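Side-chain contacts in L-isoleucine-4-hydroxylase (Bacillus thuringiensis, PDB 6LNH), which hydroxylates L-isoleucine to (4S)-4-hydroxy-L-isoleucine, using ferrous iron, 2-oxoglutarate and molecular oxygen, and also acts on several related aliphatic and sulfur-containing amino acids: residues A52-D55 with Y56-L59; L117-P120 with L121-N124; F134-N137 with I138-K141. One frame throughout, in Å; residues are numbered along the deposited sequence.

Contact 1. Residues A52-D55 with Y56-L59; sequences AQLD and YYNL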
# COMPACT_ATOMS: atom_id res chain seq x y z
N ALA C 52 -14.69 2.61 20.04
CA ALA C 52 -13.92 1.43 20.38
C ALA C 52 -12.47 1.57 19.96
O ALA C 52 -11.55 1.17 20.69
CB ALA C 52 -14.55 0.19 19.75
N GLN C 53 -12.23 2.14 18.77
CA GLN C 53 -10.86 2.28 18.28
C GLN C 53 -10.07 3.25 19.16
O GLN C 53 -8.88 3.03 19.41
CB GLN C 53 -10.87 2.77 16.84
CG GLN C 53 -11.22 1.73 15.80
CD GLN C 53 -11.37 2.33 14.42
OE1 GLN C 53 -11.59 3.53 14.28
NE2 GLN C 53 -11.23 1.50 13.39
N LEU C 54 -10.73 4.31 19.64
CA LEU C 54 -10.04 5.31 20.43
C LEU C 54 -9.67 4.79 21.81
O LEU C 54 -8.76 5.34 22.45
CB LEU C 54 -10.90 6.56 20.56
CG LEU C 54 -10.94 7.48 19.34
CD1 LEU C 54 -11.93 8.63 19.53
CD2 LEU C 54 -9.55 8.01 19.03
N ASP C 55 -10.35 3.74 22.29
CA ASP C 55 -10.03 3.18 23.59
C ASP C 55 -8.66 2.50 23.62
O ASP C 55 -8.08 2.36 24.69
CB ASP C 55 -11.10 2.18 24.02
CG ASP C 55 -10.96 1.78 25.48
OD1 ASP C 55 -10.87 2.69 26.33
OD2 ASP C 55 -10.95 0.57 25.78
N TYR C 56 -8.14 2.10 22.46
CA TYR C 56 -6.83 1.45 22.44
C TYR C 56 -5.70 2.40 22.77
O TYR C 56 -4.58 1.95 23.05
CB TYR C 56 -6.58 0.79 21.08
CG TYR C 56 -7.31 -0.52 20.90
CD1 TYR C 56 -8.69 -0.56 20.73
CD2 TYR C 56 -6.62 -1.73 20.94
CE1 TYR C 56 -9.36 -1.76 20.58
CE2 TYR C 56 -7.28 -2.93 20.79
CZ TYR C 56 -8.65 -2.94 20.61
OH TYR C 56 -9.31 -4.14 20.47
N TYR C 57 -5.95 3.71 22.76
CA TYR C 57 -4.98 4.70 23.21
C TYR C 57 -4.92 4.84 24.72
O TYR C 57 -4.13 5.65 25.22
CB TYR C 57 -5.27 6.06 22.57
CG TYR C 57 -5.10 6.09 21.07
CD1 TYR C 57 -6.06 5.57 20.22
CD2 TYR C 57 -3.95 6.64 20.50
CE1 TYR C 57 -5.91 5.60 18.85
CE2 TYR C 57 -3.78 6.66 19.12
CZ TYR C 57 -4.76 6.14 18.30
OH TYR C 57 -4.60 6.17 16.94
N ASN C 58 -5.74 4.09 25.47
CA ASN C 58 -5.73 4.13 26.93
C ASN C 58 -5.04 2.92 27.56
O ASN C 58 -4.84 2.91 28.78
CB ASN C 58 -7.16 4.24 27.46
CG ASN C 58 -7.81 5.57 27.12
OD1 ASN C 58 -7.24 6.63 27.36
ND2 ASN C 58 -9.00 5.51 26.53
N LEU C 59 -4.68 1.91 26.77
CA LEU C 59 -4.00 0.73 27.29
C LEU C 59 -2.61 1.08 27.81
O LEU C 59 -1.89 1.89 27.23
CB LEU C 59 -3.90 -0.34 26.20
CG LEU C 59 -5.22 -0.74 25.54
CD1 LEU C 59 -4.99 -1.75 24.43
CD2 LEU C 59 -6.21 -1.28 26.56
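Asp-55 and Asn-58 meet side chain to side chain just beyond helix 44-54. Asn-58 ND2 lies 3.4 Å from Asp-55 OD1, a weak hydrogen bond but a fairly straight one, with carboxylate and amide planes turned 58° apart. Asp-55 CG stands anti to the backbone N (chi1 -168°), beside the carbonyl carbon, and the two side chains cross at about a right angle. The same pair is joined through the backbone, Asn-58 N giving a 3.0 Å hydrogen bond to Asp-55 O. Two more bonds of the same three-residue spacing precede it, Tyr-56 N to Gln-53 O and Tyr-57 N to Leu-54 O, both 3.3 Å, as a chain wound into 3-10 geometry requires. The tyrosine rings turn back along the helix. Ala-52 O lies in the plane of the Tyr-56 ring at its edge, 3.3 Å from CD1. Leu-54 O meets the Tyr-57 ring edge, 3.5 Å from CD1, and Arg-153 is that ring's cation-pi partner. Further out, Asp-55 is positioned by amides of Gln-151 and Asn-113, and Tyr-56 OH is hydrogen-bonded to Ile-240 O. A tyrosine suits position 56 because its side chain packs on Met-182 and Phe-116 while its hydroxyl meets strand 236-247. The helix end thus lies against strands 145-156 and 176-184 and helix 114-117, with Leu-54 packing on Leu-54 of a second subunit.

Contact 2. Residues L117-P120 with L121-N124; sequences LCNP and LIQN
Gln-123 folds back over the preceding turn, its side chain laid along the backbone of Leu-117 and Cys-118. Its CB sits 3.8 Å from Pro-120 O. CG, beside the backbone N (chi1 -76°), is turned toward the start of the helix and comes within 3.3 Å of Leu-117 O. From there the chain runs extended: CD is 3.7 Å from Cys-118 O, OE1 is near Cys-118 O and Pro-120 CA, and NE2 lies 3.6 Å from Cys-118 CA. A long, flexible amide fits this exposed place, where its methylenes can lie on the backbone. This is the N-terminus of helix 120-134, with Asn-119 at the N-cap. Asn-119 OD1 accepts from Leu-121 N at 2.8 Å, the donor lying in the carbonyl plane of the amide, so that an N-H of the first turn is satisfied by a side chain. Asparagine is short enough to bend its oxygen round to that N-H while offering an amide NH2 as well: ND2 is hydrogen-bonded to Leu-48 O on helix 44-54. Pro-120, with no N-H to satisfy, suits the first helical position. Regular helical bonding follows as Gln-123 N donates to Asn-119 O and Asn-124 N to Pro-120 O, each at 3.0 Å. On the buried side Ile-122 CG1 rests 4.0 Å from Asn-119 CB, and Leu-121 packs on Leu-48 and Leu-49 of helix 44-54.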
# COMPACT_ATOMS: atom_id res chain seq x y z
N LEU C 117 -16.70 -2.33 27.04
CA LEU C 117 -17.45 -3.58 27.11
C LEU C 117 -18.94 -3.38 26.85
O LEU C 117 -19.60 -4.26 26.30
CB LEU C 117 -17.26 -4.23 28.49
CG LEU C 117 -15.93 -4.86 28.87
CD1 LEU C 117 -15.93 -5.20 30.35
CD2 LEU C 117 -15.66 -6.10 28.03
N CYS C 118 -19.49 -2.23 27.24
CA CYS C 118 -20.90 -1.93 26.97
C CYS C 118 -21.13 -1.25 25.63
O CYS C 118 -22.28 -1.02 25.26
CB CYS C 118 -21.50 -1.11 28.11
SG CYS C 118 -20.83 0.55 28.30
N ASN C 119 -20.07 -0.90 24.90
CA ASN C 119 -20.22 -0.37 23.55
C ASN C 119 -21.07 -1.35 22.74
O ASN C 119 -20.65 -2.50 22.54
CB ASN C 119 -18.86 -0.16 22.90
CG ASN C 119 -18.94 0.37 21.47
OD1 ASN C 119 -19.78 -0.05 20.67
ND2 ASN C 119 -18.05 1.30 21.14
N PRO C 120 -22.26 -0.94 22.27
CA PRO C 120 -23.15 -1.88 21.59
C PRO C 120 -22.51 -2.66 20.45
O PRO C 120 -22.93 -3.79 20.17
CB PRO C 120 -24.28 -0.97 21.08
CG PRO C 120 -24.31 0.13 22.09
CD PRO C 120 -22.86 0.40 22.40
N LEU C 121 -21.50 -2.10 19.79
CA LEU C 121 -20.83 -2.84 18.72
C LEU C 121 -20.00 -3.98 19.30
O LEU C 121 -20.01 -5.10 18.76
CB LEU C 121 -19.95 -1.89 17.90
CG LEU C 121 -19.03 -2.53 16.85
CD1 LEU C 121 -19.83 -3.17 15.74
CD2 LEU C 121 -18.08 -1.48 16.30
N ILE C 122 -19.27 -3.73 20.39
CA ILE C 122 -18.51 -4.78 21.06
C ILE C 122 -19.43 -5.87 21.58
O ILE C 122 -19.14 -7.07 21.45
CB ILE C 122 -17.64 -4.18 22.18
CG1 ILE C 122 -16.63 -3.20 21.60
CG2 ILE C 122 -16.94 -5.29 22.96
CD1 ILE C 122 -15.87 -3.74 20.40
N GLN C 123 -20.56 -5.49 22.19
CA GLN C 123 -21.51 -6.48 22.69
C GLN C 123 -22.05 -7.34 21.55
O GLN C 123 -22.26 -8.55 21.72
CB GLN C 123 -22.67 -5.80 23.42
CG GLN C 123 -22.36 -5.28 24.81
CD GLN C 123 -23.53 -4.51 25.39
OE1 GLN C 123 -24.43 -4.08 24.67
NE2 GLN C 123 -23.53 -4.33 26.71
N ASN C 124 -22.29 -6.73 20.39
CA ASN C 124 -22.79 -7.49 19.25
C ASN C 124 -21.74 -8.46 18.71
O ASN C 124 -22.07 -9.57 18.30
CB ASN C 124 -23.25 -6.54 18.15
CG ASN C 124 -23.92 -7.26 17.00
OD1 ASN C 124 -24.58 -8.28 17.20
ND2 ASN C 124 -23.73 -6.75 15.79

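Contact 3. Residues F134-N137 with I138-K141; sequences FKTN and IIDK
Lys-141 drives its ammonium group into the turn that follows helix 120-134, where it is held by three backbone carbonyl oxygens. NZ donates across to Phe-134 O at 2.7 Å. NZ also reaches Thr-136 O, at 2.8 Å. A third bond, from NZ to Ile-139 O at 2.6 Å, closes within 138-141. The approaches differ: the bond to Thr-136 O runs nearly straight out from its carbonyl (C=O...N 167°), whereas NZ stands well above the carbonyl plane of Phe-134. Bends at chi2 (54°) and chi3 (100°) curl the chain inward and bring the amine back across the loop. A lysine serves here because its long, flexible chain can end in a group with three N-H bonds to give. A lesser polar contact involves Thr-136 OG1, which accepts a weak bond from Ile-138 N at 3.5 Å; the same hydroxyl is hydrogen-bonded to Ala-133 O.

Apolar contacts fill in around these bonds. Ile-139 CG2 meets the edge of the Phe-134 ring near its plane, 4.2 Å from CD1, and the methylene CD of Lys-141 approaches the same ring carbon. Ile-138 sends its CD1 back along the chain to lie 3.6 Å from Thr-136 CB and close to Asn-137 OD1. Branched isoleucines fit because their other surfaces pack on Pro-175 and Val-176, while Phe-134 and Ile-139 both touch Leu-145 of strand 145-156. Thr-136 lies on Val-23 and Glu-27 of helix 19-29.

Three carbonyl oxygens gathered round one point would tend to repel one another, and the lysine ammonium answers them all. Its positive charge is probably stabilised by these three oxygens, so that one side chain ties the helix end to the chain leading into the next strand.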
# COMPACT_ATOMS: atom_id res chain seq x y z
N PHE C 134 -21.15 -21.72 20.09
CA PHE C 134 -22.13 -22.69 20.56
C PHE C 134 -22.68 -23.59 19.46
O PHE C 134 -23.14 -24.70 19.75
CB PHE C 134 -23.27 -21.97 21.27
CG PHE C 134 -22.89 -21.47 22.62
CD1 PHE C 134 -21.75 -21.95 23.23
CD2 PHE C 134 -23.66 -20.54 23.28
CE1 PHE C 134 -21.38 -21.50 24.47
CE2 PHE C 134 -23.30 -20.09 24.53
CZ PHE C 134 -22.15 -20.57 25.13
N LYS C 135 -22.69 -23.14 18.21
CA LYS C 135 -23.20 -24.00 17.14
C LYS C 135 -22.12 -24.89 16.53
O LYS C 135 -22.41 -25.59 15.56
CB LYS C 135 -23.90 -23.15 16.07
CG LYS C 135 -25.08 -22.39 16.67
CD LYS C 135 -25.62 -21.27 15.79
CE LYS C 135 -27.15 -21.26 15.81
NZ LYS C 135 -27.74 -22.56 15.40
N THR C 136 -20.92 -24.89 17.09
CA THR C 136 -19.93 -25.87 16.69
C THR C 136 -20.05 -27.10 17.58
O THR C 136 -20.52 -27.03 18.72
CB THR C 136 -18.51 -25.28 16.79
OG1 THR C 136 -18.17 -25.08 18.17
CG2 THR C 136 -18.43 -23.95 16.07
N ASN C 137 -19.61 -28.25 17.06
CA ASN C 137 -19.44 -29.45 17.87
C ASN C 137 -18.17 -29.42 18.71
O ASN C 137 -17.95 -30.34 19.51
CB ASN C 137 -19.50 -30.72 16.99
CG ASN C 137 -18.42 -30.78 15.92
OD1 ASN C 137 -17.44 -30.03 15.95
ND2 ASN C 137 -18.60 -31.68 14.96
N ILE C 138 -17.32 -28.41 18.53
CA ILE C 138 -16.08 -28.30 19.28
C ILE C 138 -16.35 -27.98 20.75
O ILE C 138 -15.70 -28.52 21.65
CB ILE C 138 -15.13 -27.26 18.65
CG1 ILE C 138 -14.70 -27.66 17.23
CG2 ILE C 138 -13.89 -27.09 19.50
CD1 ILE C 138 -15.66 -27.31 16.16
N ILE C 139 -17.31 -27.10 21.01
CA ILE C 139 -17.56 -26.62 22.37
C ILE C 139 -18.58 -27.55 23.02
O ILE C 139 -19.70 -27.70 22.53
CB ILE C 139 -18.06 -25.17 22.37
CG1 ILE C 139 -16.90 -24.22 22.06
CG2 ILE C 139 -18.70 -24.81 23.71
CD1 ILE C 139 -15.88 -24.10 23.16
N ASP C 140 -18.17 -28.19 24.11
CA ASP C 140 -19.04 -29.10 24.84
C ASP C 140 -19.95 -28.28 25.73
O ASP C 140 -19.50 -27.68 26.72
CB ASP C 140 -18.18 -30.09 25.62
CG ASP C 140 -18.98 -30.93 26.59
OD1 ASP C 140 -20.10 -31.37 26.24
OD2 ASP C 140 -18.48 -31.18 27.71
N LYS C 141 -21.24 -28.27 25.40
CA LYS C 141 -22.26 -27.52 26.11
C LYS C 141 -22.56 -28.09 27.49
O LYS C 141 -23.45 -27.58 28.18
CB LYS C 141 -23.54 -27.47 25.27
CG LYS C 141 -23.66 -26.21 24.42
CD LYS C 141 -22.43 -26.01 23.54
CE LYS C 141 -22.67 -26.47 22.11
NZ LYS C 141 -21.47 -26.23 21.24

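Contacts 2 and 3 mark the two ends of helix 120-134, with Asn-119 capping its start and the lysine-bound turn following its finish; their centres are 23 Å apart and their nearest atoms about 12 Å. Contact 1 is the neighbour of contact 2, centre to centre 14 Å, and the two touch where Ala-52 CB packs 4.2 Å from Ile-122 CD1. Contacts 1 and 3 lie on opposite sides of the chain's centre, with centres 32 Å apart. None belongs to the iron site: in contact 3 the side chain of Ile-138 is about 11 Å from that of the iron ligand Asp-172, too far to touch it, and contacts 1 and 2 lie away from it.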